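Local coordinates for putative uncharacterized protein (Pseudomonas phage 201phi2-1, PDB 3R4V) that belongs to the phage tubulin-like proteins, a viral branch of the tubulin family, and holds guanosine-5'-diphosphate in a pocket formed by its N-terminal part, at residues A226-P236 with F242-M253. Numbering follows the deposited sequence.
Sequences AISQLSLYLDP and FGTPIYRKVGIM
Q229 lays its carboxamide over one face of the F242 ring, the amide and ring planes 22° apart and NE2 3.5 Å from F242 CE1. Q229 is on strand 228-233, F242 in the loop leading into its parallel neighbour 247-252, the outermost strand at this end of the chain's mixed sheet, within the phage tubulin-like C-terminal region; 264-270 flanks 228-233 on its other side. With CG anti to the backbone N (chi1 -157°) and the chain extended, Q229 reaches F242 and P245: OE1 packs on P245 CG at 3.5 Å, and NE2 gives a weak hydrogen bond to F242 O. In the conformer described, NH1 and NH2 of R248 both donate to that carbonyl. At the edge of the F242 ring, in its plane, Y233 OH lies 3.7 Å from F242 CE2, while V250 CG1 meets the edge of the Y233 ring. On the opposite face of the sheet, S228 OG lies 3.3 Å from Y247 CD2 but bonds to W194 O, and L232 CD2 packs against the backbone of G251, 3.8 Å from G251 CA. The L232 and M253 side chains cross at about a right angle, M253 SD 3.8 Å from L232 CB. I227 and S228 both face I269 of strand 264-270, a classic beta bulge; I227 O accepts from Y247 N in its carbonyl plane and from I246 N, 38° above it.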
loop_
_atom_site.group_PDB
_atom_site.type_symbol
_atom_site.label_atom_id
_atom_site.label_comp_id
_atom_site.label_asym_id
_atom_site.label_seq_id
_atom_site.Cartn_x
_atom_site.Cartn_y
_atom_site.Cartn_z
ATOM N N ALA A 226 -3.603 19.876 -3.110
ATOM C CA ALA A 226 -4.429 18.984 -2.313
ATOM C C ALA A 226 -5.796 18.854 -2.960
ATOM O O ALA A 226 -6.392 19.855 -3.368
ATOM C CB ALA A 226 -4.559 19.512 -0.889
ATOM N N ILE A 227 -6.297 17.631 -3.050
ATOM C CA ILE A 227 -7.634 17.385 -3.598
ATOM C C ILE A 227 -8.705 17.265 -2.517
ATOM O O ILE A 227 -9.766 17.877 -2.615
ATOM C CB ILE A 227 -7.660 16.074 -4.411
ATOM C CG1 ILE A 227 -6.599 16.121 -5.514
ATOM C CG2 ILE A 227 -9.070 15.795 -4.967
ATOM C CD1 ILE A 227 -6.333 14.752 -6.155
ATOM N N SER A 228 -8.433 16.453 -1.497
ATOM C CA SER A 228 -9.460 16.098 -0.525
ATOM C C SER A 228 -8.821 15.952 0.853
ATOM O O SER A 228 -7.838 15.234 1.011
ATOM C CB SER A 228 -10.130 14.788 -0.967
ATOM O OG SER A 228 -11.211 14.427 -0.142
ATOM N N GLN A 229 -9.401 16.603 1.854
ATOM C CA GLN A 229 -8.718 16.799 3.128
ATOM C C GLN A 229 -9.650 16.426 4.272
ATOM O O GLN A 229 -10.817 16.802 4.265
ATOM C CB GLN A 229 -8.390 18.283 3.227
ATOM C CG GLN A 229 -7.262 18.702 4.132
ATOM C CD GLN A 229 -6.831 20.118 3.796
ATOM O OE1 GLN A 229 -6.122 20.344 2.812
ATOM N NE2 GLN A 229 -7.307 21.086 4.578
ATOM N N LEU A 230 -9.135 15.693 5.253
ATOM C CA LEU A 230 -9.884 15.425 6.481
ATOM C C LEU A 230 -8.996 15.797 7.665
ATOM O O LEU A 230 -7.861 15.341 7.739
ATOM C CB LEU A 230 -10.251 13.947 6.542
ATOM C CG LEU A 230 -11.654 13.567 6.995
ATOM C CD1 LEU A 230 -12.052 12.226 6.411
ATOM C CD2 LEU A 230 -11.716 13.539 8.514
ATOM N N SER A 231 -9.500 16.636 8.571
ATOM C CA SER A 231 -8.730 17.055 9.744
ATOM C C SER A 231 -9.403 16.622 11.043
ATOM O O SER A 231 -10.613 16.771 11.193
ATOM C CB SER A 231 -8.541 18.578 9.750
ATOM O OG SER A 231 -7.733 18.984 8.653
ATOM N N LEU A 232 -8.614 16.071 11.968
ATOM C CA LEU A 232 -9.100 15.764 13.309
ATOM C C LEU A 232 -8.459 16.705 14.319
ATOM O O LEU A 232 -7.255 16.934 14.277
ATOM C CB LEU A 232 -8.775 14.322 13.687
ATOM C CG LEU A 232 -9.436 13.240 12.820
ATOM C CD1 LEU A 232 -9.017 11.857 13.287
ATOM C CD2 LEU A 232 -10.954 13.393 12.853
ATOM N N TYR A 233 -9.263 17.243 15.231
ATOM C CA TYR A 233 -8.744 18.131 16.263
ATOM C C TYR A 233 -9.217 17.688 17.638
ATOM O O TYR A 233 -10.392 17.385 17.826
ATOM C CB TYR A 233 -9.226 19.567 16.039
ATOM C CG TYR A 233 -8.682 20.279 14.815
ATOM C CD1 TYR A 233 -7.448 20.911 14.850
ATOM C CD2 TYR A 233 -9.417 20.341 13.640
ATOM C CE1 TYR A 233 -6.953 21.582 13.747
ATOM C CE2 TYR A 233 -8.934 21.015 12.525
ATOM C CZ TYR A 233 -7.698 21.630 12.587
ATOM O OH TYR A 233 -7.200 22.296 11.493
ATOM N N LEU A 234 -8.307 17.677 18.605
ATOM C CA LEU A 234 -8.677 17.433 19.998
ATOM C C LEU A 234 -9.146 18.731 20.650
ATOM O O LEU A 234 -10.107 18.741 21.417
ATOM C CB LEU A 234 -7.496 16.848 20.773
ATOM C CG LEU A 234 -7.722 16.528 22.252
ATOM C CD1 LEU A 234 -8.951 15.658 22.438
ATOM C CD2 LEU A 234 -6.494 15.840 22.823
ATOM N N ASP A 235 -8.455 19.823 20.335
ATOM C CA ASP A 235 -8.818 21.147 20.825
ATOM C C ASP A 235 -9.571 21.850 19.710
ATOM O O ASP A 235 -8.961 22.298 18.737
ATOM C CB ASP A 235 -7.551 21.933 21.185
ATOM C CG ASP A 235 -7.846 23.281 21.827
ATOM O OD1 ASP A 235 -8.998 23.765 21.744
ATOM O OD2 ASP A 235 -6.908 23.866 22.407
ATOM N N PRO A 236 -10.905 21.944 19.835
ATOM C CA PRO A 236 -11.691 22.538 18.744
ATOM C C PRO A 236 -11.379 24.019 18.539
ATOM O O PRO A 236 -11.768 24.586 17.516
ATOM C CB PRO A 236 -13.141 22.345 19.204
ATOM C CG PRO A 236 -13.055 22.175 20.691
ATOM C CD PRO A 236 -11.755 21.471 20.942
ATOM N N PHE A 242 -7.664 25.746 6.472
ATOM C CA PHE A 242 -6.503 26.096 5.661
ATOM C C PHE A 242 -6.477 25.317 4.351
ATOM O O PHE A 242 -7.264 24.391 4.151
ATOM C CB PHE A 242 -5.225 25.801 6.439
ATOM C CG PHE A 242 -5.046 24.347 6.767
ATOM C CD1 PHE A 242 -4.507 23.477 5.839
ATOM C CD2 PHE A 242 -5.423 23.851 8.004
ATOM C CE1 PHE A 242 -4.342 22.141 6.138
ATOM C CE2 PHE A 242 -5.263 22.513 8.308
ATOM C CZ PHE A 242 -4.721 21.658 7.372
ATOM N N GLY A 243 -5.559 25.691 3.466
ATOM C CA GLY A 243 -5.382 24.986 2.210
ATOM C C GLY A 243 -6.431 25.309 1.161
ATOM O O GLY A 243 -7.337 26.113 1.404
ATOM N N THR A 244 -6.303 24.674 -0.003
ATOM C CA THR A 244 -7.226 24.852 -1.124
ATOM C C THR A 244 -7.813 23.538 -1.678
ATOM O O THR A 244 -8.000 23.398 -2.888
ATOM C CB THR A 244 -6.525 25.579 -2.290
ATOM O OG1 THR A 244 -5.194 25.065 -2.437
ATOM C CG2 THR A 244 -6.452 27.070 -2.027
ATOM N N PRO A 245 -8.108 22.567 -0.803
ATOM C CA PRO A 245 -8.660 21.326 -1.353
ATOM C C PRO A 245 -10.061 21.536 -1.911
ATOM O O PRO A 245 -10.737 22.505 -1.555
ATOM C CB PRO A 245 -8.731 20.414 -0.132
ATOM C CG PRO A 245 -8.906 21.345 1.008
ATOM C CD PRO A 245 -8.089 22.556 0.670
ATOM N N ILE A 246 -10.474 20.628 -2.787
ATOM C CA ILE A 246 -11.809 20.615 -3.353
ATOM C C ILE A 246 -12.818 20.128 -2.327
ATOM O O ILE A 246 -13.967 20.568 -2.312
ATOM C CB ILE A 246 -11.875 19.683 -4.572
ATOM C CG1 ILE A 246 -10.989 20.212 -5.699
ATOM C CG2 ILE A 246 -13.318 19.503 -5.031
ATOM C CD1 ILE A 246 -11.282 21.650 -6.062
ATOM N N TYR A 247 -12.388 19.203 -1.478
ATOM C CA TYR A 247 -13.262 18.649 -0.453
ATOM C C TYR A 247 -12.545 18.757 0.880
ATOM O O TYR A 247 -11.362 18.465 0.972
ATOM C CB TYR A 247 -13.595 17.184 -0.771
ATOM C CG TYR A 247 -14.388 16.476 0.313
ATOM C CD1 TYR A 247 -15.779 16.409 0.259
ATOM C CD2 TYR A 247 -13.744 15.863 1.380
ATOM C CE1 TYR A 247 -16.504 15.761 1.242
ATOM C CE2 TYR A 247 -14.460 15.214 2.374
ATOM C CZ TYR A 247 -15.838 15.162 2.296
ATOM O OH TYR A 247 -16.553 14.515 3.278
ATOM N N ARG A 248 -13.259 19.192 1.912
ATOM C CA ARG A 248 -12.674 19.397 3.232
ATOM C C ARG A 248 -13.682 19.011 4.314
ATOM O O ARG A 248 -14.843 19.414 4.225
ATOM C CB ARG A 248 -12.300 20.877 3.373
ATOM C CG ARG A 248 -12.133 21.377 4.794
ATOM C CD ARG A 248 -12.440 22.875 4.894
ATOM N NE ARG A 248 -11.729 23.677 3.900
ATOM C CZ ARG A 248 -10.462 24.064 4.018
ATOM N NH1 ARG A 248 -9.760 23.715 5.087
ATOM N NH2 ARG A 248 -9.894 24.795 3.067
ATOM N N LYS A 249 -13.243 18.264 5.326
ATOM C CA LYS A 249 -14.091 17.930 6.476
ATOM C C LYS A 249 -13.282 17.914 7.764
ATOM O O LYS A 249 -12.086 17.632 7.758
ATOM C CB LYS A 249 -14.770 16.567 6.299
ATOM C CG LYS A 249 -16.088 16.615 5.564
ATOM C CD LYS A 249 -17.206 17.146 6.444
ATOM C CE LYS A 249 -18.389 17.587 5.593
ATOM N NZ LYS A 249 -18.679 16.605 4.503
ATOM N N VAL A 250 -13.953 18.197 8.871
ATOM C CA VAL A 250 -13.305 18.206 10.179
ATOM C C VAL A 250 -14.053 17.333 11.187
ATOM O O VAL A 250 -15.282 17.310 11.214
ATOM C CB VAL A 250 -13.179 19.642 10.723
ATOM C CG1 VAL A 250 -12.660 19.641 12.170
ATOM C CG2 VAL A 250 -12.269 20.462 9.827
ATOM N N GLY A 251 -13.300 16.601 12.004
ATOM C CA GLY A 251 -13.871 15.854 13.114
ATOM C C GLY A 251 -13.254 16.277 14.438
ATOM O O GLY A 251 -12.079 16.645 14.495
ATOM N N ILE A 252 -14.040 16.230 15.510
ATOM C CA ILE A 252 -13.528 16.589 16.831
ATOM C C ILE A 252 -13.292 15.344 17.661
ATOM O O ILE A 252 -14.220 14.583 17.925
ATOM C CB ILE A 252 -14.478 17.539 17.575
ATOM C CG1 ILE A 252 -14.736 18.771 16.709
ATOM C CG2 ILE A 252 -13.906 17.915 18.941
ATOM C CD1 ILE A 252 -13.481 19.359 16.116
ATOM N N MET A 253 -12.038 15.128 18.046
ATOM C CA MET A 253 -11.666 13.953 18.820
ATOM C C MET A 253 -12.002 14.141 20.289
ATOM O O MET A 253 -12.122 15.268 20.778
ATOM C CB MET A 253 -10.177 13.638 18.657
ATOM C CG MET A 253 -9.773 13.333 17.236
ATOM S SD MET A 253 -8.039 12.875 17.115
ATOM C CE MET A 253 -7.279 14.497 17.232
HETATM O O HOH W 1 -5.345 22.443 -4.193
HETATM O O HOH W 2 -12.282 17.630 22.145
#